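Local coordinates for protein CD180 antigen (Mus musculus, PDB 3T6Q) that may cooperate with MD-1 and TLR4 in the innate response of B cells to bacterial lipopolysaccharide, leading to NF-kappa-B activation, at residues E479-S484 and H494-L499; N503-S508 and E518-L523; N557-T562 and I566-W571; T585-P590 and V596-V601. All blocks are in the same frame, centred on the assembly; numbering follows the deposited sequence. Where two conformers were deposited one is given.

Interaction 1: E479-S484 and H494-L499; sequences EILVLS and HAFTSL
The ring of Phe496 reaches in from the loop 494-499 and meets the methyl tips of Leu481 and Leu483. Leu481 comes over one face of the ring. Its CD2 stands 4.1 Å from Phe496 CE1, and its side chain runs at a slant to that of Phe496. Leu483 comes from the opposite direction, and its CD1 meets the ring obliquely, 3.8 Å from Phe496 CZ. CE1 and CZ of Phe496, the far end of the ring, therefore do the touching. Phe496 has CG opposite its carbonyl carbon (chi1 -62°), and this carries the ring toward the strand. Ala495 CB, its neighbour in sequence, lies 4.1 Å above the plane of the Phe496 ring, offset toward the rim.

The contact belongs to one leucine-rich repeat, LRR 17. Leu481 lies on the strand 480-482 and Leu483 just beyond it. Both are inward-facing leucines of the repeat, and Phe496 closes the core from the returning loop on the convex side of the solenoid. Ile480 and Val482 alternate with them and touch the neighbouring strands 453-455 and 504-506.

All three touching residues are buried, and no hydrogen bond crosses between the segments. The loop is shaped by two type I turns, His494 to Thr497 and Phe496 to Leu499. In the second, Leu499 N bonds to Phe496 O at 2.9 Å. Ile466 and Leu472 from the preceding part of the chain also pack on Phe496. Leu483 O accepts a hydrogen bond from the side chain of Asn510.

Interaction 2: N503-S508 and E518-L523; sequences NHVDLS and EALSHL
Leu520 reaches from its loop toward the strand 504-506 and divides its two methyls between Val505 and Leu507. From CB, a chi1 of -50° turns the fork at CG toward the strand. One branch, CD2, meets CG1 of Val505 at 4.2 Å. The other, CD1, meets CD1 of Leu507 at 4.3 Å. The contact is methyl against methyl, with no hydrogen bond between the segments.

These residues form part of the hydrophobic core of LRR 18, a leucine-rich repeat of the solenoid. Val505 and Leu507 point inward from the strand side. Leu520 comes from the returning loop and also touches Leu528 of the next strand. Leu507 packs on Ile491 of the preceding repeat as well as on Leu528.

The end of the strand segment is held by an Asx turn. Asp506 OD1 accepts from Ser508 N at 3.0 Å, nearly in line with its C-O bond. Ser508 OG donates to the same Asp506 OD1 at 2.6 Å, on the oxygen's syn lone pair. Two bonds thus grip one carboxylate oxygen. In the facing segment, a type I turn from Leu520 to Leu523 is closed by Leu523 N bonding to Leu520 O at 3.1 Å.

Interaction 3: N557-T562 and I566-W571; sequences NPLDCT and IYFLEW
The ring of Phe568 meets Leu559 obliquely, with Leu559 CD2 4.2 Å from Phe568 CE1. Ile566 CD1 lies over one face of the Tyr567 ring, 3.4 Å above the plane and offset toward the rim. The peptide groups and the disulfide sulfur of the 557-562 segment are met by Leu569.

A chi1 of -64° sets CG of Leu569 beside the backbone N, from where its two methyls reach the facing segment. CD1 lies 3.6 Å from Thr562 O and also packs on Cys561 CA. CD2 stands 4.1 Å from Cys561 SG and near Asp560 O. The leucine therefore covers the backbone from Asp560 to Thr562. No hydrogen bond joins the two segments.

Asp560 shapes the turn that leads toward the helix. Its OD1 accepts from Thr562 N at 3.0 Å, an Asx turn in which the donor stands 42° out of the carboxylate plane. Thr562 OG1 is 2.5 Å from the same Asp560 OD1, on the syn lone pair. Two bonds grip this oxygen and fix the turn at Thr562, whose OG1 also accepts from Ser564 N.

Cys561 is joined by a disulfide to Cys587, which ties this segment to a later part of the C-terminal cap (LRRCT). The weakly bonded strand 559-560 pairs in parallel with strand 587-589. Helix 566-574 lies over it, with Phe568 and Trp571 packing on Leu543 of helix 543-547. The pair of segments thus lies between the last leucine-rich repeats and the rest of the cap.

Interaction 4: T585-P590 and V596-V601; sequences TLCENP and VRLSDV
Thr585 O and Val596 O each accept a backbone bond from the facing segment. Leu598 N donates to Thr585 O at 3.1 Å, with a nearly straight N-H...O angle of 166° and the donor in the carbonyl plane. Cys587 N donates to Val596 O at 2.8 Å, with the donor tilted 19° from that carbonyl plane. The two bonds flank a single beta bridge between Leu586 and Arg597. Weaker CA-H...O contacts add to each acceptor, from Arg597 CA to Thr585 O and from Leu586 CA to Val596 O. Thr585 O has a further partner, a water that donates to it at 2.9 Å. The same water accepts from Ser599 N. Thr585 OG1 bonds to Asp581 O.

The contact lies in the C-terminal cap (LRRCT), which closes the end of the leucine-rich repeat solenoid. The sulfur of the disulfide-bonded Cys587 lies against Val596 O as well as the methyls of Leu598 and Val601. Cys587 SG is 3.6 Å from Leu598 CD2 and equally close to Val601 CG2. Leu598 CD2 also presses on the backbone, 3.4 Å from Cys587 N.

On the more exposed side, Leu586 and Arg597 lie side by side and point the same way, with Leu586 CD2 3.6 Å from Arg597 CG. The Arg597 chain is extended from CG to NE, and its NH1 makes a long, weak ion pair with Glu583. Leu598 lies on the inner side and packs on Phe568, Leu569 and Tyr572 of helix 566-574. Within 596-601, Asp600 N bonds to Arg597 O and Val601 N to Leu598 O.

How the interactions relate
The four contacts follow one another along the chain. Interactions 1 and 2 lie in successive leucine-rich repeats, LRR 17 and LRR 18, with centres about 6 Å apart. Their strands 480-482 and 504-506 are parallel neighbours, and probable backbone hydrogen bonds, such as Leu483 N to Asp506 O, link them. Interactions 3 and 4 lie in the C-terminal cap with centres about 8 Å apart. They share the parallel strands 559-560 and 587-589 and the Cys561-Cys587 disulfide. Interactions 2 and 3 do not touch; their centres are about 20 Å apart. The set thus passes from repeating solenoid core to the disulfide-bonded cap at the end of the extracellular domain.

Interaction 1: E479-S484 and H494-L499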
# COMPACT_ATOMS: atom_id res chain seq x y z
N GLU A 479 -55.09 -6.61 -1.69
CA GLU A 479 -54.48 -6.50 -3.01
C GLU A 479 -53.41 -7.52 -3.25
O GLU A 479 -53.30 -8.03 -4.37
CB GLU A 479 -53.90 -5.10 -3.24
CG GLU A 479 -55.00 -4.07 -3.49
CD GLU A 479 -54.45 -2.67 -3.61
OE1 GLU A 479 -53.36 -2.47 -4.20
OE2 GLU A 479 -55.11 -1.76 -3.10
N ILE A 480 -52.62 -7.80 -2.22
CA ILE A 480 -51.44 -8.67 -2.36
C ILE A 480 -51.62 -9.84 -1.39
O ILE A 480 -51.86 -9.63 -0.19
CB ILE A 480 -50.13 -7.91 -2.02
CG1 ILE A 480 -49.92 -6.74 -2.96
CG2 ILE A 480 -48.93 -8.87 -2.04
CD1 ILE A 480 -48.88 -5.73 -2.48
N LEU A 481 -51.56 -11.05 -1.93
CA LEU A 481 -51.74 -12.28 -1.18
C LEU A 481 -50.61 -13.23 -1.56
O LEU A 481 -50.42 -13.56 -2.76
CB LEU A 481 -53.11 -12.92 -1.49
CG LEU A 481 -53.48 -14.28 -0.87
CD1 LEU A 481 -53.39 -14.19 0.68
CD2 LEU A 481 -54.90 -14.67 -1.34
N VAL A 482 -49.84 -13.65 -0.55
CA VAL A 482 -48.69 -14.56 -0.78
C VAL A 482 -49.06 -15.86 -0.06
O VAL A 482 -49.23 -15.89 1.17
CB VAL A 482 -47.36 -14.01 -0.18
CG1 VAL A 482 -46.20 -14.99 -0.43
CG2 VAL A 482 -47.05 -12.65 -0.75
N LEU A 483 -49.22 -16.91 -0.86
CA LEU A 483 -49.56 -18.23 -0.37
C LEU A 483 -48.57 -19.26 -0.87
O LEU A 483 -48.93 -20.42 -1.06
CB LEU A 483 -50.98 -18.62 -0.81
CG LEU A 483 -52.15 -17.91 -0.10
CD1 LEU A 483 -53.46 -18.27 -0.79
CD2 LEU A 483 -52.24 -18.32 1.36
N SER A 484 -47.33 -18.84 -1.05
CA SER A 484 -46.33 -19.74 -1.57
C SER A 484 -45.85 -20.70 -0.45
O SER A 484 -46.00 -20.37 0.72
CB SER A 484 -45.19 -18.95 -2.19
OG SER A 484 -44.70 -18.00 -1.24
N HIS A 494 -64.39 -21.15 -5.48
CA HIS A 494 -65.04 -20.01 -4.83
C HIS A 494 -64.27 -19.53 -3.63
O HIS A 494 -64.77 -18.70 -2.89
CB HIS A 494 -66.51 -20.33 -4.44
CG HIS A 494 -67.40 -20.55 -5.64
ND1 HIS A 494 -67.60 -19.59 -6.58
CD2 HIS A 494 -68.11 -21.67 -6.06
CE1 HIS A 494 -68.41 -20.08 -7.54
NE2 HIS A 494 -68.72 -21.35 -7.22
N ALA A 495 -63.03 -20.02 -3.44
CA ALA A 495 -62.22 -19.66 -2.26
C ALA A 495 -61.89 -18.17 -2.09
O ALA A 495 -61.67 -17.70 -0.95
CB ALA A 495 -60.92 -20.47 -2.24
N PHE A 496 -61.79 -17.45 -3.19
CA PHE A 496 -61.29 -16.08 -3.20
C PHE A 496 -62.36 -15.13 -3.74
O PHE A 496 -62.04 -13.97 -4.04
CB PHE A 496 -60.07 -15.95 -4.10
CG PHE A 496 -58.87 -16.78 -3.68
CD1 PHE A 496 -58.59 -17.04 -2.33
CD2 PHE A 496 -58.00 -17.26 -4.66
CE1 PHE A 496 -57.46 -17.78 -1.97
CE2 PHE A 496 -56.86 -17.98 -4.30
CZ PHE A 496 -56.60 -18.24 -2.96
N THR A 497 -63.59 -15.62 -3.91
CA THR A 497 -64.66 -14.84 -4.56
C THR A 497 -64.98 -13.47 -3.90
O THR A 497 -65.30 -12.50 -4.60
CB THR A 497 -65.96 -15.66 -4.74
OG1 THR A 497 -65.64 -16.96 -5.27
CG2 THR A 497 -66.90 -14.97 -5.74
N SER A 498 -64.90 -13.40 -2.58
CA SER A 498 -65.14 -12.14 -1.86
C SER A 498 -63.98 -11.16 -2.06
O SER A 498 -64.14 -9.96 -1.84
CB SER A 498 -65.38 -12.39 -0.37
OG SER A 498 -64.32 -13.11 0.21
N LEU A 499 -62.83 -11.67 -2.49
CA LEU A 499 -61.62 -10.82 -2.65
C LEU A 499 -61.56 -10.17 -4.03
O LEU A 499 -60.89 -10.67 -4.94
CB LEU A 499 -60.36 -11.63 -2.39
CG LEU A 499 -60.43 -12.34 -1.04
CD1 LEU A 499 -59.41 -13.46 -1.02
CD2 LEU A 499 -60.16 -11.34 0.07

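Interaction 2: N503-S508 and E518-L523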
# COMPACT_ATOMS: atom_id res chain seq x y z
N ASN A 503 -54.76 -7.96 -6.86
CA ASN A 503 -54.02 -7.76 -8.11
C ASN A 503 -52.64 -8.43 -8.12
O ASN A 503 -51.93 -8.33 -9.10
CB ASN A 503 -53.96 -6.24 -8.48
CG ASN A 503 -53.28 -5.39 -7.39
OD1 ASN A 503 -53.73 -4.26 -7.06
ND2 ASN A 503 -52.21 -5.88 -6.86
N HIS A 504 -52.25 -9.10 -7.03
CA HIS A 504 -50.97 -9.82 -7.01
C HIS A 504 -51.16 -11.06 -6.16
O HIS A 504 -51.36 -10.98 -4.93
CB HIS A 504 -49.87 -8.88 -6.46
CG HIS A 504 -48.52 -9.53 -6.27
ND1 HIS A 504 -47.43 -9.11 -6.93
CD2 HIS A 504 -48.10 -10.59 -5.45
CE1 HIS A 504 -46.36 -9.85 -6.57
NE2 HIS A 504 -46.77 -10.76 -5.67
N VAL A 505 -51.12 -12.23 -6.82
CA VAL A 505 -51.43 -13.49 -6.14
C VAL A 505 -50.28 -14.42 -6.39
O VAL A 505 -50.02 -14.79 -7.54
CB VAL A 505 -52.75 -14.10 -6.63
CG1 VAL A 505 -53.07 -15.36 -5.82
CG2 VAL A 505 -53.87 -13.04 -6.47
N ASP A 506 -49.53 -14.71 -5.31
CA ASP A 506 -48.39 -15.61 -5.43
C ASP A 506 -48.82 -16.99 -4.86
O ASP A 506 -49.07 -17.14 -3.65
CB ASP A 506 -47.23 -14.99 -4.65
CG ASP A 506 -45.96 -15.77 -4.77
OD1 ASP A 506 -45.93 -16.93 -5.25
OD2 ASP A 506 -44.95 -15.21 -4.37
N LEU A 507 -48.94 -17.98 -5.77
CA LEU A 507 -49.28 -19.32 -5.38
C LEU A 507 -48.13 -20.25 -5.70
O LEU A 507 -48.36 -21.43 -5.86
CB LEU A 507 -50.54 -19.83 -6.12
CG LEU A 507 -51.81 -18.96 -5.94
CD1 LEU A 507 -52.94 -19.38 -6.90
CD2 LEU A 507 -52.32 -19.01 -4.53
N SER A 508 -46.90 -19.72 -5.78
CA SER A 508 -45.79 -20.52 -6.24
C SER A 508 -45.35 -21.56 -5.18
O SER A 508 -45.71 -21.43 -4.01
CB SER A 508 -44.62 -19.62 -6.61
OG SER A 508 -44.16 -18.83 -5.51
N GLU A 518 -59.30 -21.57 -11.69
CA GLU A 518 -60.73 -21.22 -11.50
C GLU A 518 -61.04 -20.33 -10.28
O GLU A 518 -62.09 -19.68 -10.23
CB GLU A 518 -61.60 -22.48 -11.45
CG GLU A 518 -63.09 -22.23 -11.67
CD GLU A 518 -63.45 -21.72 -13.06
OE1 GLU A 518 -64.46 -20.99 -13.17
OE2 GLU A 518 -62.75 -22.04 -14.05
N ALA A 519 -60.14 -20.33 -9.31
CA ALA A 519 -60.27 -19.49 -8.12
C ALA A 519 -60.00 -18.00 -8.41
O ALA A 519 -60.34 -17.15 -7.60
CB ALA A 519 -59.30 -19.99 -7.04
N LEU A 520 -59.37 -17.70 -9.57
CA LEU A 520 -59.07 -16.34 -10.01
C LEU A 520 -60.04 -15.85 -11.09
O LEU A 520 -59.78 -14.83 -11.72
CB LEU A 520 -57.62 -16.25 -10.54
CG LEU A 520 -56.76 -16.89 -9.43
CD1 LEU A 520 -55.64 -17.80 -9.87
CD2 LEU A 520 -56.41 -15.86 -8.37
N SER A 521 -61.14 -16.58 -11.30
CA SER A 521 -62.02 -16.31 -12.44
C SER A 521 -62.65 -14.91 -12.44
O SER A 521 -62.86 -14.35 -13.50
CB SER A 521 -63.13 -17.36 -12.58
OG SER A 521 -64.07 -17.24 -11.53
N HIS A 522 -62.95 -14.37 -11.27
CA HIS A 522 -63.57 -13.05 -11.12
C HIS A 522 -62.60 -11.90 -11.20
O HIS A 522 -63.00 -10.73 -11.02
CB HIS A 522 -64.29 -12.99 -9.77
CG HIS A 522 -63.36 -13.15 -8.56
ND1 HIS A 522 -62.67 -14.29 -8.34
CD2 HIS A 522 -63.01 -12.28 -7.54
CE1 HIS A 522 -61.93 -14.16 -7.21
NE2 HIS A 522 -62.14 -12.93 -6.73
N LEU A 523 -61.32 -12.17 -11.42
CA LEU A 523 -60.32 -11.09 -11.37
C LEU A 523 -59.76 -10.74 -12.72
O LEU A 523 -59.66 -11.62 -13.58
CB LEU A 523 -59.16 -11.47 -10.40
CG LEU A 523 -59.58 -11.66 -8.94
CD1 LEU A 523 -58.48 -12.43 -8.21
CD2 LEU A 523 -59.89 -10.32 -8.24

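Interaction 3: N557-T562 and I566-W571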
# COMPACT_ATOMS: atom_id res chain seq x y z
N ASN A 557 -43.13 -25.80 -14.11
CA ASN A 557 -44.26 -26.75 -14.06
C ASN A 557 -44.07 -27.93 -15.02
O ASN A 557 -43.41 -27.77 -16.06
CB ASN A 557 -45.56 -26.02 -14.33
CG ASN A 557 -46.06 -25.29 -13.11
OD1 ASN A 557 -46.72 -25.88 -12.27
ND2 ASN A 557 -45.70 -24.01 -12.98
N PRO A 558 -44.65 -29.10 -14.70
CA PRO A 558 -44.52 -30.30 -15.59
C PRO A 558 -45.42 -30.19 -16.83
O PRO A 558 -46.33 -31.00 -17.04
CB PRO A 558 -44.96 -31.43 -14.68
CG PRO A 558 -46.00 -30.78 -13.79
CD PRO A 558 -45.45 -29.40 -13.50
N LEU A 559 -45.17 -29.19 -17.63
CA LEU A 559 -46.09 -28.80 -18.68
C LEU A 559 -46.18 -29.82 -19.79
O LEU A 559 -45.18 -30.40 -20.22
CB LEU A 559 -45.74 -27.42 -19.23
CG LEU A 559 -46.13 -26.28 -18.27
CD1 LEU A 559 -45.38 -24.99 -18.60
CD2 LEU A 559 -47.64 -26.04 -18.26
N ASP A 560 -47.42 -30.00 -20.28
CA ASP A 560 -47.74 -30.97 -21.31
C ASP A 560 -47.63 -30.34 -22.71
O ASP A 560 -48.31 -29.35 -23.01
CB ASP A 560 -49.16 -31.53 -21.03
CG ASP A 560 -49.59 -32.62 -22.00
OD1 ASP A 560 -49.80 -32.31 -23.19
OD2 ASP A 560 -49.75 -33.77 -21.54
N CYS A 561 -46.74 -30.91 -23.54
CA CYS A 561 -46.59 -30.47 -24.93
C CYS A 561 -47.03 -31.56 -25.94
O CYS A 561 -46.32 -31.86 -26.91
CB CYS A 561 -45.16 -30.01 -25.22
SG CYS A 561 -44.67 -28.60 -24.18
N THR A 562 -48.24 -32.08 -25.72
CA THR A 562 -48.88 -33.04 -26.60
C THR A 562 -50.13 -32.38 -27.16
O THR A 562 -50.48 -31.28 -26.74
CB THR A 562 -49.28 -34.31 -25.81
OG1 THR A 562 -50.40 -34.00 -24.97
CG2 THR A 562 -48.12 -34.82 -24.97
N ILE A 566 -53.21 -28.79 -26.87
CA ILE A 566 -53.00 -27.83 -28.01
C ILE A 566 -53.58 -26.47 -27.78
O ILE A 566 -52.96 -25.51 -28.19
CB ILE A 566 -53.58 -28.17 -29.43
CG1 ILE A 566 -54.50 -29.35 -29.42
CG2 ILE A 566 -52.50 -28.08 -30.52
CD1 ILE A 566 -55.84 -28.96 -28.89
N TYR A 567 -54.77 -26.38 -27.18
CA TYR A 567 -55.43 -25.09 -26.93
C TYR A 567 -54.59 -24.15 -26.06
O TYR A 567 -54.43 -22.96 -26.38
CB TYR A 567 -56.85 -25.27 -26.38
CG TYR A 567 -57.76 -25.86 -27.43
CD1 TYR A 567 -58.05 -25.14 -28.60
CD2 TYR A 567 -58.25 -27.14 -27.31
CE1 TYR A 567 -58.85 -25.69 -29.59
CE2 TYR A 567 -59.06 -27.70 -28.29
CZ TYR A 567 -59.35 -26.97 -29.42
OH TYR A 567 -60.16 -27.52 -30.40
N PHE A 568 -54.00 -24.70 -25.01
CA PHE A 568 -53.06 -23.91 -24.23
C PHE A 568 -51.80 -23.55 -25.03
O PHE A 568 -51.34 -22.41 -24.96
CB PHE A 568 -52.68 -24.60 -22.90
CG PHE A 568 -51.60 -23.87 -22.14
CD1 PHE A 568 -50.33 -24.40 -22.03
CD2 PHE A 568 -51.87 -22.62 -21.58
CE1 PHE A 568 -49.33 -23.70 -21.35
CE2 PHE A 568 -50.88 -21.92 -20.92
CZ PHE A 568 -49.62 -22.46 -20.80
N LEU A 569 -51.21 -24.51 -25.74
CA LEU A 569 -50.01 -24.28 -26.54
C LEU A 569 -50.17 -23.15 -27.57
O LEU A 569 -49.28 -22.30 -27.71
CB LEU A 569 -49.53 -25.58 -27.22
CG LEU A 569 -49.10 -26.69 -26.26
CD1 LEU A 569 -48.93 -28.03 -26.99
CD2 LEU A 569 -47.83 -26.30 -25.51
N GLU A 570 -51.29 -23.14 -28.27
CA GLU A 570 -51.65 -22.07 -29.21
C GLU A 570 -51.80 -20.70 -28.49
O GLU A 570 -51.25 -19.68 -28.92
CB GLU A 570 -52.94 -22.44 -29.95
CG GLU A 570 -52.68 -23.46 -31.08
CD GLU A 570 -53.95 -24.04 -31.73
OE1 GLU A 570 -55.05 -23.49 -31.54
OE2 GLU A 570 -53.83 -25.06 -32.45
N TRP A 571 -52.52 -20.72 -27.36
CA TRP A 571 -52.70 -19.55 -26.51
C TRP A 571 -51.37 -19.00 -26.08
O TRP A 571 -51.18 -17.77 -26.10
CB TRP A 571 -53.58 -19.90 -25.30
CG TRP A 571 -53.80 -18.76 -24.33
CD1 TRP A 571 -54.89 -17.91 -24.26
CD2 TRP A 571 -52.90 -18.32 -23.24
NE1 TRP A 571 -54.74 -17.00 -23.25
CE2 TRP A 571 -53.56 -17.17 -22.61
CE3 TRP A 571 -51.66 -18.71 -22.78
CZ2 TRP A 571 -52.99 -16.49 -21.54
CZ3 TRP A 571 -51.08 -18.00 -21.70
CH2 TRP A 571 -51.74 -16.92 -21.10

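Interaction 4: T585-P590 and V596-V601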
# COMPACT_ATOMS: atom_id res chain seq x y z
N THR A 585 -39.86 -21.94 -18.80
CA THR A 585 -41.19 -22.57 -18.93
C THR A 585 -41.07 -23.64 -20.03
O THR A 585 -41.15 -23.35 -21.21
CB THR A 585 -42.26 -21.52 -19.25
OG1 THR A 585 -42.19 -20.50 -18.25
CG2 THR A 585 -43.70 -22.15 -19.24
N LEU A 586 -40.87 -24.88 -19.58
CA LEU A 586 -40.38 -25.97 -20.41
C LEU A 586 -41.37 -27.13 -20.37
O LEU A 586 -42.09 -27.31 -19.37
CB LEU A 586 -39.01 -26.46 -19.91
CG LEU A 586 -37.95 -25.42 -19.49
CD1 LEU A 586 -36.69 -26.06 -18.89
CD2 LEU A 586 -37.58 -24.52 -20.65
N CYS A 587 -41.38 -27.91 -21.45
CA CYS A 587 -42.16 -29.12 -21.58
C CYS A 587 -41.59 -30.19 -20.65
O CYS A 587 -40.38 -30.29 -20.45
CB CYS A 587 -42.07 -29.63 -23.00
SG CYS A 587 -42.61 -28.56 -24.35
N GLU A 588 -42.48 -31.00 -20.08
CA GLU A 588 -42.07 -32.17 -19.33
C GLU A 588 -42.42 -33.45 -20.12
O GLU A 588 -41.76 -34.47 -19.98
CB GLU A 588 -42.72 -32.17 -17.95
CG GLU A 588 -42.57 -33.42 -17.12
CD GLU A 588 -41.12 -33.75 -16.78
OE1 GLU A 588 -40.84 -34.91 -16.38
OE2 GLU A 588 -40.26 -32.88 -16.93
N ASN A 589 -43.46 -33.39 -20.93
CA ASN A 589 -43.81 -34.50 -21.82
C ASN A 589 -44.19 -33.94 -23.18
O ASN A 589 -44.71 -32.82 -23.25
CB ASN A 589 -44.98 -35.33 -21.25
CG ASN A 589 -44.56 -36.19 -20.08
OD1 ASN A 589 -43.96 -37.25 -20.27
ND2 ASN A 589 -44.84 -35.74 -18.87
N PRO A 590 -43.94 -34.71 -24.27
CA PRO A 590 -43.33 -36.06 -24.34
C PRO A 590 -41.84 -36.05 -24.03
O PRO A 590 -41.21 -35.00 -24.08
CB PRO A 590 -43.56 -36.46 -25.81
CG PRO A 590 -43.73 -35.19 -26.57
CD PRO A 590 -44.43 -34.26 -25.59
N VAL A 596 -37.49 -28.64 -23.43
CA VAL A 596 -37.68 -27.66 -24.52
C VAL A 596 -38.65 -26.56 -24.04
O VAL A 596 -39.69 -26.86 -23.46
CB VAL A 596 -38.22 -28.34 -25.82
CG1 VAL A 596 -38.49 -27.33 -26.92
CG2 VAL A 596 -37.27 -29.43 -26.32
N ARG A 597 -38.31 -25.30 -24.31
CA ARG A 597 -39.17 -24.14 -24.04
C ARG A 597 -40.44 -24.26 -24.85
O ARG A 597 -40.38 -24.63 -26.03
CB ARG A 597 -38.46 -22.85 -24.47
CG ARG A 597 -37.25 -22.52 -23.64
CD ARG A 597 -36.44 -21.38 -24.22
NE ARG A 597 -35.28 -21.16 -23.38
CZ ARG A 597 -34.37 -20.21 -23.57
NH1 ARG A 597 -34.48 -19.37 -24.59
NH2 ARG A 597 -33.35 -20.10 -22.72
N LEU A 598 -41.58 -23.91 -24.24
CA LEU A 598 -42.83 -23.95 -24.96
C LEU A 598 -42.84 -22.98 -26.12
O LEU A 598 -43.56 -23.20 -27.09
CB LEU A 598 -44.07 -23.67 -24.08
CG LEU A 598 -44.47 -24.38 -22.78
CD1 LEU A 598 -45.98 -24.59 -22.77
CD2 LEU A 598 -43.76 -25.68 -22.48
N SER A 599 -42.09 -21.88 -25.99
CA SER A 599 -41.94 -20.92 -27.09
C SER A 599 -41.34 -21.58 -28.36
O SER A 599 -41.62 -21.14 -29.47
CB SER A 599 -41.11 -19.69 -26.65
OG SER A 599 -39.84 -20.08 -26.15
N ASP A 600 -40.58 -22.66 -28.18
CA ASP A 600 -40.01 -23.40 -29.32
C ASP A 600 -40.85 -24.58 -29.84
O ASP A 600 -40.36 -25.35 -30.67
CB ASP A 600 -38.57 -23.84 -28.99
CG ASP A 600 -37.69 -22.67 -28.62
OD1 ASP A 600 -37.96 -21.56 -29.14
OD2 ASP A 600 -36.75 -22.84 -27.81
N VAL A 601 -42.10 -24.71 -29.38
CA VAL A 601 -42.94 -25.84 -29.77
C VAL A 601 -44.03 -25.45 -30.77
O VAL A 601 -44.79 -24.51 -30.53
CB VAL A 601 -43.65 -26.49 -28.54
CG1 VAL A 601 -44.73 -27.48 -29.00
CG2 VAL A 601 -42.65 -27.17 -27.64
O HOH W 1 -41.21 -21.11 -23.09